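Local atomic coordinates of TetR family transcription regulator (Marinobacter aquaeolei, PDB entry 3PAS), a protein that probably acts as a DNA-binding transcription factor of the TetR family, recognising a regulatory DNA sequence through its N-terminal helix-turn-helix. Residues A28-V31 and G32-A35; L102-Y105 and H106-T110; F60-V63 and S64-I68. One frame throughout, in Å; residues are numbered along the deposited sequence.

In the fold
The centre of interaction 1, at the start of the predicted helix-turn-helix, is about 23 Å from the centre of the chain; those of interactions 2 and 3 are about 8 and 7 Å from it. The centres of interactions 1 and 2 are about 17 Å apart, those of 1 and 3 about 21 Å, without touching. Interactions 2 and 3, about 10 Å between centres, pack directly: the Phe109 ring stacks on the Phe60 ring, CD1 to CD1 3.4 Å, and Val63 CG1 comes to 3.2 Å from Leu102 O. A bound propanediol, probably from the crystallisation liquor, lies about 4 Å from the Gln66 side chain, and a propanediol also lies about 5 Å from that of Leu102.

Interaction 1 (A28-V31 and G32-A35); sequences ATSV and GKIA
Ser30 is the N-cap of helix 31-37, the first helix of the predicted helix-turn-helix, and caps the N-H of Lys33. Ser30 OG accepts the backbone proton of Lys33 N over 3.1 Å, with an N-H...O angle of 158°. Its chi1 of 66° places OG between the backbone N and the carbonyl carbon, and from there the oxygen faces the first turn of the helix. The carbonyl of the same serine starts the regular helical bonding, with Ile34 N donating to Ser30 O at 3.1 Å; Lys33 N adds a weak bond to that oxygen. One residue on, Ala35 N reaches Val31 O at 2.8 Å.

Lys33 folds back along the incoming loop. From CG onward its chain is fully extended, and the ammonium NZ ends 2.6 Å from Ala28 O, lying in the plane of that carbonyl at a C=O...N angle of 155°. The aliphatic part passes Ser30 on the way, CG coming within 3.5 Å of Ser30 OG.

On another side of the turn, the Thr29 methyl meets Ile34. These are the N' and N4 positions of a hydrophobic staple, here made with a threonine methyl: CG2 of Thr29 presses on CG1 of Ile34 at 3.5 Å, tighter than a usual carbon contact, and the two side chains cross at about a right angle. With CG2 anti to the backbone N, the methyl faces Ile34 while OG1 bonds to Gly25 O. Helix 31-37 packs against helix 42-48, which by analogy with other TetR-family regulators is probably the recognition helix, and Val31 and Ile34 both touch Leu45 on it. Ile34 also packs on Ala16 and Thr17 of helix 5-24, and Leu55 of helix 52-76 adjoins it.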
ATOM      1  N   ALA B  28      11.023 -17.483   8.690  1.00 30.14           N
ATOM      2  CA  ALA B  28      11.772 -17.523   9.941  1.00 33.81           C
ATOM      3  C   ALA B  28      10.994 -18.143  11.098  1.00 32.26           C
ATOM      4  O   ALA B  28      11.591 -18.520  12.100  1.00 31.85           O
ATOM      5  CB  ALA B  28      12.256 -16.112  10.339  1.00 35.28           C
ATOM      6  N   THR B  29       9.678 -18.253  10.973  1.00 29.73           N
ATOM      7  CA  THR B  29       8.840 -18.726  12.068  1.00 26.95           C
ATOM      8  C   THR B  29       8.561 -20.223  11.914  1.00 29.01           C
ATOM      9  O   THR B  29       7.879 -20.658  10.990  1.00 34.85           O
ATOM     10  CB  THR B  29       7.512 -17.930  12.078  1.00 26.35           C
ATOM     11  OG1 THR B  29       7.798 -16.526  12.193  1.00 29.62           O
ATOM     12  CG2 THR B  29       6.627 -18.335  13.199  1.00 25.08           C
ATOM     13  N   SER B  30       9.100 -20.987  12.844  1.00 28.49           N
ATOM     14  CA  SER B  30       8.911 -22.423  12.909  1.00 25.20           C
ATOM     15  C   SER B  30       7.860 -22.781  13.973  1.00 21.57           C
ATOM     16  O   SER B  30       7.484 -21.961  14.809  1.00 21.35           O
ATOM     17  CB  SER B  30      10.216 -23.050  13.338  1.00 25.60           C
ATOM     18  OG  SER B  30      10.496 -22.639  14.658  1.00 24.07           O
ATOM     19  N   VAL B  31       7.390 -24.022  13.919  1.00 19.70           N
ATOM     20  CA  VAL B  31       6.502 -24.578  14.951  1.00 23.11           C
ATOM     21  C   VAL B  31       7.095 -24.384  16.351  1.00 22.14           C
ATOM     22  O   VAL B  31       6.393 -23.981  17.300  1.00 20.46           O
ATOM     23  CB  VAL B  31       6.239 -26.087  14.658  1.00 23.11           C
ATOM     24  CG1 VAL B  31       5.814 -26.866  15.952  1.00 28.80           C
ATOM     25  CG2 VAL B  31       5.178 -26.187  13.582  1.00 32.24           C
ATOM     26  N   GLY B  32       8.386 -24.648  16.458  1.00 21.24           N
ATOM     27  CA  GLY B  32       9.086 -24.521  17.742  1.00 23.03           C
ATOM     28  C   GLY B  32       9.057 -23.104  18.313  1.00 20.66           C
ATOM     29  O   GLY B  32       8.856 -22.940  19.503  1.00 25.37           O
ATOM     30  N   LYS B  33       9.239 -22.093  17.471  1.00 23.98           N
ATOM     31  CA  LYS B  33       9.227 -20.700  17.939  1.00 22.75           C
ATOM     32  C   LYS B  33       7.824 -20.211  18.302  1.00 23.71           C
ATOM     33  O   LYS B  33       7.637 -19.473  19.275  1.00 24.04           O
ATOM     34  CB  LYS B  33       9.807 -19.789  16.880  1.00 24.08           C
ATOM     35  CG  LYS B  33      11.256 -19.883  16.706  1.00 32.04           C
ATOM     36  CD  LYS B  33      11.681 -19.113  15.441  1.00 37.31           C
ATOM     37  CE  LYS B  33      13.170 -19.281  15.114  1.00 46.94           C
ATOM     38  NZ  LYS B  33      13.550 -18.489  13.869  1.00 41.17           N
ATOM     39  N   ILE B  34       6.836 -20.640  17.522  1.00 19.59           N
ATOM     40  CA  ILE B  34       5.458 -20.377  17.832  1.00 21.71           C
ATOM     41  C   ILE B  34       5.102 -21.010  19.187  1.00 19.22           C
ATOM     42  O   ILE B  34       4.498 -20.347  20.057  1.00 21.51           O
ATOM     43  CB  ILE B  34       4.512 -20.906  16.718  1.00 20.00           C
ATOM     44  CG1 ILE B  34       4.666 -20.101  15.429  1.00 22.19           C
ATOM     45  CG2 ILE B  34       3.057 -20.892  17.225  1.00 18.29           C
ATOM     46  CD1 ILE B  34       3.880 -20.664  14.263  1.00 22.05           C
ATOM     47  N   ALA B  35       5.436 -22.285  19.373  1.00 20.90           N
ATOM     48  CA  ALA B  35       5.162 -22.976  20.653  1.00 22.53           C
ATOM     49  C   ALA B  35       5.818 -22.204  21.863  1.00 22.80           C
ATOM     50  O   ALA B  35       5.169 -21.909  22.909  1.00 25.50           O
ATOM     51  CB  ALA B  35       5.645 -24.425  20.593  1.00 21.12           C
TER

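Interaction 2 (L102-Y105 and H106-T110); sequences LFRY and HETFT. With ACT (acetate ion), chain M.
Tyr105 and Phe109, one turn apart on helix 100-110, lie side by side and point the same way. In both, CG is anti to the backbone N (chi1 -170° and -168°), which sends the two rings off the same flank of the helix. They touch lightly and obliquely: Tyr105 CE2 is 4.0 Å from Phe109 CD2, and Tyr105 OH lies 3.8 Å from that same CD2. The phenol runs past the Phe109 ring and bonds to Leu56 O of helix 52-76. Helix 100-110 belongs to the TetR-type C-terminal region, and Tyr105 also packs on Thr17 and Val21 of helix 5-24, joining that region to the DNA-binding part.

Arg104 and Thr108 form the next i, i+4 pair round the helix. Thr108 N donates to Arg104 O at 2.7 Å, and Thr108 OG1 also lies 3.0 Å from that oxygen. The Arg104 chain bends at chi2 and chi3 so that NH1 makes a weak bond to an acetate oxygen, OXT, at 3.2 Å; NH1 has a second weak bond, to Tyr160 OH. The acetate methyl rests 3.7 Å from Phe103 CD2.

Further along, Thr110 CG2 sits 3.4 Å above one face of the His106 ring, toward its rim. Thr110 also grips His106 O twice, its N and OG1 arriving from opposite faces of the carbonyl plane.

Glu107 turns away to a salt bridge with Arg157. The acetate, probably from the crystallisation liquor, is held only weakly by Arg104, whereas both threonine hydroxyls turn back onto the helix's own carbonyls.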
ATOM      1  N   LEU B 102      -2.758  -7.958  13.632  1.00 21.54           N
ATOM      2  CA  LEU B 102      -3.815  -8.666  12.901  1.00 21.39           C
ATOM      3  C   LEU B 102      -3.809  -8.222  11.430  1.00 23.74           C
ATOM      4  O   LEU B 102      -3.870  -9.038  10.511  1.00 19.75           O
ATOM      5  CB  LEU B 102      -5.181  -8.359  13.510  1.00 21.82           C
ATOM      6  CG  LEU B 102      -5.542  -8.849  14.909  1.00 24.45           C
ATOM      7  CD1 LEU B 102      -6.985  -8.286  15.214  1.00 24.87           C
ATOM      8  CD2 LEU B 102      -5.484 -10.443  15.014  1.00 21.41           C
ATOM      9  N   PHE B 103      -3.766  -6.922  11.190  1.00 24.06           N
ATOM     10  CA  PHE B 103      -3.649  -6.406   9.824  1.00 23.15           C
ATOM     11  C   PHE B 103      -2.355  -6.905   9.137  1.00 23.73           C
ATOM     12  O   PHE B 103      -2.366  -7.233   7.955  1.00 23.51           O
ATOM     13  CB  PHE B 103      -3.559  -4.868   9.829  1.00 27.64           C
ATOM     14  CG  PHE B 103      -4.875  -4.137   9.992  1.00 29.60           C
ATOM     15  CD1 PHE B 103      -5.983  -4.730  10.569  1.00 28.70           C
ATOM     16  CD2 PHE B 103      -4.968  -2.786   9.601  1.00 27.90           C
ATOM     17  CE1 PHE B 103      -7.184  -4.017  10.734  1.00 33.35           C
ATOM     18  CE2 PHE B 103      -6.153  -2.099   9.749  1.00 26.76           C
ATOM     19  CZ  PHE B 103      -7.263  -2.728  10.329  1.00 28.98           C
ATOM     20  N   ARG B 104      -1.240  -6.898   9.860  1.00 22.81           N
ATOM     21  CA  ARG B 104       0.043  -7.328   9.259  1.00 26.19           C
ATOM     22  C   ARG B 104       0.016  -8.823   8.894  1.00 25.55           C
ATOM     23  O   ARG B 104       0.455  -9.206   7.797  1.00 25.66           O
ATOM     24  CB  ARG B 104       1.176  -7.017  10.205  1.00 27.77           C
ATOM     25  CG  ARG B 104       2.535  -7.326   9.672  1.00 39.94           C
ATOM     26  CD  ARG B 104       3.544  -6.351  10.257  1.00 53.21           C
ATOM     27  NE  ARG B 104       4.433  -5.927   9.192  1.00 67.75           N
ATOM     28  CZ  ARG B 104       4.077  -5.133   8.178  1.00 77.15           C
ATOM     29  NH1 ARG B 104       2.833  -4.654   8.072  1.00 80.97           N
ATOM     30  NH2 ARG B 104       4.976  -4.819   7.253  1.00 78.89           N
ATOM     31  N   TYR B 105      -0.514  -9.645   9.799  1.00 23.44           N
ATOM     32  CA  TYR B 105      -0.690 -11.089   9.503  1.00 22.02           C
ATOM     33  C   TYR B 105      -1.561 -11.273   8.239  1.00 25.54           C
ATOM     34  O   TYR B 105      -1.185 -11.988   7.311  1.00 22.09           O
ATOM     35  CB  TYR B 105      -1.239 -11.899  10.687  1.00 23.26           C
ATOM     36  CG  TYR B 105      -1.144 -13.381  10.388  1.00 21.44           C
ATOM     37  CD1 TYR B 105       0.015 -14.070  10.665  1.00 25.50           C
ATOM     38  CD2 TYR B 105      -2.133 -14.030   9.662  1.00 23.47           C
ATOM     39  CE1 TYR B 105       0.146 -15.440  10.360  1.00 18.40           C
ATOM     40  CE2 TYR B 105      -2.016 -15.380   9.324  1.00 26.32           C
ATOM     41  CZ  TYR B 105      -0.860 -16.075   9.686  1.00 28.91           C
ATOM     42  OH  TYR B 105      -0.698 -17.403   9.374  1.00 23.51           O
ATOM     43  N   HIS B 106      -2.716 -10.616   8.195  1.00 21.01           N
ATOM     44  CA  HIS B 106      -3.571 -10.681   7.012  1.00 24.79           C
ATOM     45  C   HIS B 106      -2.822 -10.300   5.688  1.00 26.46           C
ATOM     46  O   HIS B 106      -2.871 -11.026   4.687  1.00 26.07           O
ATOM     47  CB  HIS B 106      -4.810  -9.776   7.204  1.00 24.00           C
ATOM     48  CG  HIS B 106      -5.747  -9.833   6.043  1.00 28.64           C
ATOM     49  ND1 HIS B 106      -5.589  -9.033   4.928  1.00 28.62           N
ATOM     50  CD2 HIS B 106      -6.782 -10.662   5.777  1.00 25.68           C
ATOM     51  CE1 HIS B 106      -6.498  -9.359   4.033  1.00 31.02           C
ATOM     52  NE2 HIS B 106      -7.249 -10.326   4.532  1.00 31.16           N
ATOM     53  N   GLU B 107      -2.136  -9.167   5.725  1.00 28.34           N
ATOM     54  CA  GLU B 107      -1.326  -8.661   4.601  1.00 30.45           C
ATOM     55  C   GLU B 107      -0.182  -9.636   4.236  1.00 31.99           C
ATOM     56  O   GLU B 107      -0.006  -9.982   3.074  1.00 33.28           O
ATOM     57  CB  GLU B 107      -0.746  -7.296   4.991  1.00 28.72           C
ATOM     58  CG  GLU B 107       0.129  -6.560   3.922  1.00 34.08           C
ATOM     59  CD  GLU B 107      -0.690  -5.983   2.778  1.00 37.71           C
ATOM     60  OE1 GLU B 107      -1.938  -6.140   2.783  1.00 35.31           O
ATOM     61  OE2 GLU B 107      -0.068  -5.388   1.852  1.00 37.96           O
ATOM     62  N   THR B 108       0.584 -10.084   5.218  1.00 27.37           N
ATOM     63  CA  THR B 108       1.665 -11.020   4.935  1.00 29.45           C
ATOM     64  C   THR B 108       1.118 -12.293   4.284  1.00 31.23           C
ATOM     65  O   THR B 108       1.665 -12.757   3.274  1.00 32.57           O
ATOM     66  CB  THR B 108       2.455 -11.432   6.203  1.00 27.12           C
ATOM     67  OG1 THR B 108       3.023 -10.269   6.802  1.00 33.04           O
ATOM     68  CG2 THR B 108       3.620 -12.376   5.817  1.00 36.49           C
ATOM     69  N   PHE B 109       0.029 -12.844   4.839  1.00 29.01           N
ATOM     70  CA  PHE B 109      -0.555 -14.080   4.320  1.00 28.85           C
ATOM     71  C   PHE B 109      -1.123 -13.909   2.929  1.00 32.57           C
ATOM     72  O   PHE B 109      -0.838 -14.737   2.027  1.00 28.89           O
ATOM     73  CB  PHE B 109      -1.663 -14.602   5.234  1.00 30.65           C
ATOM     74  CG  PHE B 109      -2.124 -16.016   4.926  1.00 27.07           C
ATOM     75  CD1 PHE B 109      -3.044 -16.267   3.925  1.00 27.08           C
ATOM     76  CD2 PHE B 109      -1.668 -17.092   5.684  1.00 30.96           C
ATOM     77  CE1 PHE B 109      -3.476 -17.560   3.636  1.00 32.28           C
ATOM     78  CE2 PHE B 109      -2.100 -18.407   5.400  1.00 27.22           C
ATOM     79  CZ  PHE B 109      -3.008 -18.631   4.374  1.00 27.09           C
ATOM     80  N   THR B 110      -1.951 -12.869   2.737  1.00 31.22           N
ATOM     81  CA  THR B 110      -2.584 -12.664   1.415  1.00 32.17           C
ATOM     82  C   THR B 110      -1.562 -12.397   0.316  1.00 33.17           C
ATOM     83  O   THR B 110      -1.846 -12.678  -0.834  1.00 39.06           O
ATOM     84  CB  THR B 110      -3.690 -11.519   1.371  1.00 28.28           C
ATOM     85  OG1 THR B 110      -3.082 -10.279   1.685  1.00 34.64           O
ATOM     86  CG2 THR B 110      -4.821 -11.785   2.324  1.00 28.92           C
TER
HETATM   87  C   ACT M 206       0.070  -2.019   9.944  1.00 66.00           C
HETATM   88  O   ACT M 206       0.811  -1.063  10.267  1.00 66.34           O
HETATM   89  OXT ACT M 206       0.640  -3.125   9.852  1.00 65.77           O
HETATM   90  CH3 ACT M 206      -1.395  -1.848   9.670  1.00 63.99           C

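Interaction 3 (F60-V63 and S64-I68); sequences FYYV and SDQVI
Residues 60-63 and 64-68 form one unbroken run of alpha helix, and regular i to i+4 bonds join them. Ser64 N donates to Phe60 O at 2.8 Å, Gln66 N to Tyr62 O at 3.0 Å and Val67 N to Val63 O at 3.1 Å.

Ser64 adds a side-chain bond. With OG anti to its own carbonyl carbon (chi1 -58°), the hydroxyl gives its proton to Phe60 O over 2.8 Å, approaching from above the carbonyl plane, 41° out of it. Phe60 O therefore takes two donors from a single residue. OG itself is buried over one face of the Phe60 ring, 3.4 Å above the plane and over its centre. Since its proton goes to the carbonyl, the hydroxyl meets the ring without donating to it, and its oxygen is further bonded to Asn123 ND2.

The segments belong to the long helix 52-76, which in TetR-family proteins leads from the DNA-binding domain into the C-terminal domain. Its sides face different neighbours: Tyr62 touches Ile11 and Leu14, and Val63 touches Val18, all on helix 5-24, while Phe60 and Tyr61 pack on Ile119 of helix 117-126.

The Gln66 amide lies over one face of the Tyr62 ring, but the contact is modelled too tight, and the orientation of the amide is doubtful. Tyr62 OH is bonded to Glu15 OE2 of helix 5-24. One turn apart on another flank, Tyr61 and Asp65 share Arg122 as partner: its guanidinium makes a cation-pi contact with the Tyr61 ring, and its NH1 forms a salt bridge with Asp65 OD1.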
ATOM      1  N   PHE B  60      -4.847 -17.502   9.808  1.00 25.92           N
ATOM      2  CA  PHE B  60      -5.407 -16.582   8.829  1.00 25.94           C
ATOM      3  C   PHE B  60      -6.932 -16.466   9.042  1.00 27.91           C
ATOM      4  O   PHE B  60      -7.491 -15.350   9.075  1.00 24.04           O
ATOM      5  CB  PHE B  60      -5.078 -16.991   7.414  1.00 26.07           C
ATOM      6  CG  PHE B  60      -5.624 -16.051   6.386  1.00 26.22           C
ATOM      7  CD1 PHE B  60      -5.074 -14.832   6.235  1.00 19.94           C
ATOM      8  CD2 PHE B  60      -6.741 -16.380   5.659  1.00 25.26           C
ATOM      9  CE1 PHE B  60      -5.586 -13.923   5.287  1.00 30.35           C
ATOM     10  CE2 PHE B  60      -7.238 -15.501   4.709  1.00 33.49           C
ATOM     11  CZ  PHE B  60      -6.679 -14.292   4.540  1.00 25.91           C
ATOM     12  N   TYR B  61      -7.598 -17.593   9.236  1.00 24.69           N
ATOM     13  CA  TYR B  61      -9.041 -17.571   9.501  1.00 26.72           C
ATOM     14  C   TYR B  61      -9.435 -16.951  10.812  1.00 27.38           C
ATOM     15  O   TYR B  61     -10.478 -16.284  10.912  1.00 25.11           O
ATOM     16  CB  TYR B  61      -9.635 -18.977   9.403  1.00 28.26           C
ATOM     17  CG  TYR B  61      -9.662 -19.527   8.015  1.00 30.66           C
ATOM     18  CD1 TYR B  61      -9.989 -18.716   6.928  1.00 35.78           C
ATOM     19  CD2 TYR B  61      -9.461 -20.877   7.776  1.00 39.91           C
ATOM     20  CE1 TYR B  61     -10.048 -19.225   5.640  1.00 43.99           C
ATOM     21  CE2 TYR B  61      -9.530 -21.395   6.478  1.00 41.80           C
ATOM     22  CZ  TYR B  61      -9.833 -20.560   5.422  1.00 39.63           C
ATOM     23  OH  TYR B  61      -9.903 -21.047   4.141  1.00 46.82           O
ATOM     24  N   TYR B  62      -8.628 -17.173  11.839  1.00 25.07           N
ATOM     25  CA  TYR B  62      -8.825 -16.525  13.115  1.00 26.38           C
ATOM     26  C   TYR B  62      -8.721 -14.981  12.974  1.00 26.27           C
ATOM     27  O   TYR B  62      -9.573 -14.219  13.487  1.00 26.04           O
ATOM     28  CB  TYR B  62      -7.763 -17.036  14.084  1.00 24.32           C
ATOM     29  CG  TYR B  62      -7.622 -16.262  15.363  1.00 20.87           C
ATOM     30  CD1 TYR B  62      -8.522 -16.437  16.392  1.00 26.85           C
ATOM     31  CD2 TYR B  62      -6.547 -15.395  15.574  1.00 20.24           C
ATOM     32  CE1 TYR B  62      -8.376 -15.766  17.591  1.00 29.14           C
ATOM     33  CE2 TYR B  62      -6.408 -14.731  16.762  1.00 24.38           C
ATOM     34  CZ  TYR B  62      -7.342 -14.928  17.781  1.00 27.18           C
ATOM     35  OH  TYR B  62      -7.241 -14.257  19.005  1.00 29.87           O
ATOM     36  N   VAL B  63      -7.687 -14.522  12.286  1.00 26.76           N
ATOM     37  CA  VAL B  63      -7.458 -13.087  12.104  1.00 25.11           C
ATOM     38  C   VAL B  63      -8.627 -12.488  11.259  1.00 26.70           C
ATOM     39  O   VAL B  63      -9.290 -11.524  11.654  1.00 25.21           O
ATOM     40  CB  VAL B  63      -6.069 -12.852  11.469  1.00 26.13           C
ATOM     41  CG1 VAL B  63      -5.950 -11.441  10.965  1.00 30.90           C
ATOM     42  CG2 VAL B  63      -4.906 -13.215  12.481  1.00 21.02           C
ATOM     43  N   SER B  64      -8.903 -13.124  10.131  1.00 24.88           N
ATOM     44  CA  SER B  64      -9.965 -12.712   9.223  1.00 26.22           C
ATOM     45  C   SER B  64     -11.342 -12.741   9.900  1.00 27.56           C
ATOM     46  O   SER B  64     -12.131 -11.793   9.776  1.00 27.29           O
ATOM     47  CB  SER B  64      -9.972 -13.590   7.961  1.00 26.81           C
ATOM     48  OG  SER B  64      -8.723 -13.540   7.294  1.00 26.71           O
ATOM     49  N   ASP B  65     -11.647 -13.808  10.615  1.00 28.65           N
ATOM     50  CA  ASP B  65     -12.928 -13.883  11.333  1.00 28.50           C
ATOM     51  C   ASP B  65     -13.119 -12.810  12.389  1.00 29.14           C
ATOM     52  O   ASP B  65     -14.196 -12.210  12.487  1.00 28.77           O
ATOM     53  CB  ASP B  65     -13.140 -15.246  11.947  1.00 27.99           C
ATOM     54  CG  ASP B  65     -13.281 -16.326  10.879  1.00 31.39           C
ATOM     55  OD1 ASP B  65     -13.381 -15.954   9.683  1.00 42.89           O
ATOM     56  OD2 ASP B  65     -13.254 -17.503  11.227  1.00 38.48           O
ATOM     57  N   GLN B  66     -12.104 -12.588  13.206  1.00 28.30           N
ATOM     58  CA  GLN B  66     -12.150 -11.521  14.193  1.00 30.07           C
ATOM     59  C   GLN B  66     -12.488 -10.184  13.545  1.00 30.62           C
ATOM     60  O   GLN B  66     -13.380  -9.464  14.026  1.00 28.95           O
ATOM     61  CB  GLN B  66     -10.786 -11.357  14.864  1.00 30.77           C
ATOM     62  CG  GLN B  66     -10.637 -12.349  15.942  1.00 41.58           C
ATOM     63  CD  GLN B  66      -9.547 -11.975  16.796  1.00 53.28           C
ATOM     64  OE1 GLN B  66      -9.684 -11.060  17.615  1.00 48.93           O
ATOM     65  NE2 GLN B  66      -8.409 -12.654  16.624  1.00 44.54           N
ATOM     66  N   VAL B  67     -11.734  -9.842  12.503  1.00 27.09           N
ATOM     67  CA  VAL B  67     -11.928  -8.580  11.821  1.00 29.04           C
ATOM     68  C   VAL B  67     -13.239  -8.493  11.049  1.00 24.51           C
ATOM     69  O   VAL B  67     -13.936  -7.489  11.163  1.00 22.64           O
ATOM     70  CB  VAL B  67     -10.753  -8.217  10.883  1.00 28.29           C
ATOM     71  CG1 VAL B  67     -11.100  -7.001  10.052  1.00 32.16           C
ATOM     72  CG2 VAL B  67      -9.466  -7.977  11.714  1.00 31.94           C
ATOM     73  N   ILE B  68     -13.542  -9.498  10.225  1.00 26.00           N
ATOM     74  CA  ILE B  68     -14.789  -9.499   9.417  1.00 23.70           C
ATOM     75  C   ILE B  68     -16.003  -9.440  10.327  1.00 24.96           C
ATOM     76  O   ILE B  68     -16.934  -8.649  10.097  1.00 24.06           O
ATOM     77  CB  ILE B  68     -14.878 -10.747   8.522  1.00 24.91           C
ATOM     78  CG1 ILE B  68     -13.781 -10.647   7.448  1.00 28.62           C
ATOM     79  CG2 ILE B  68     -16.310 -10.920   7.957  1.00 26.37           C
ATOM     80  CD1 ILE B  68     -13.612 -11.900   6.591  1.00 24.12           C
TER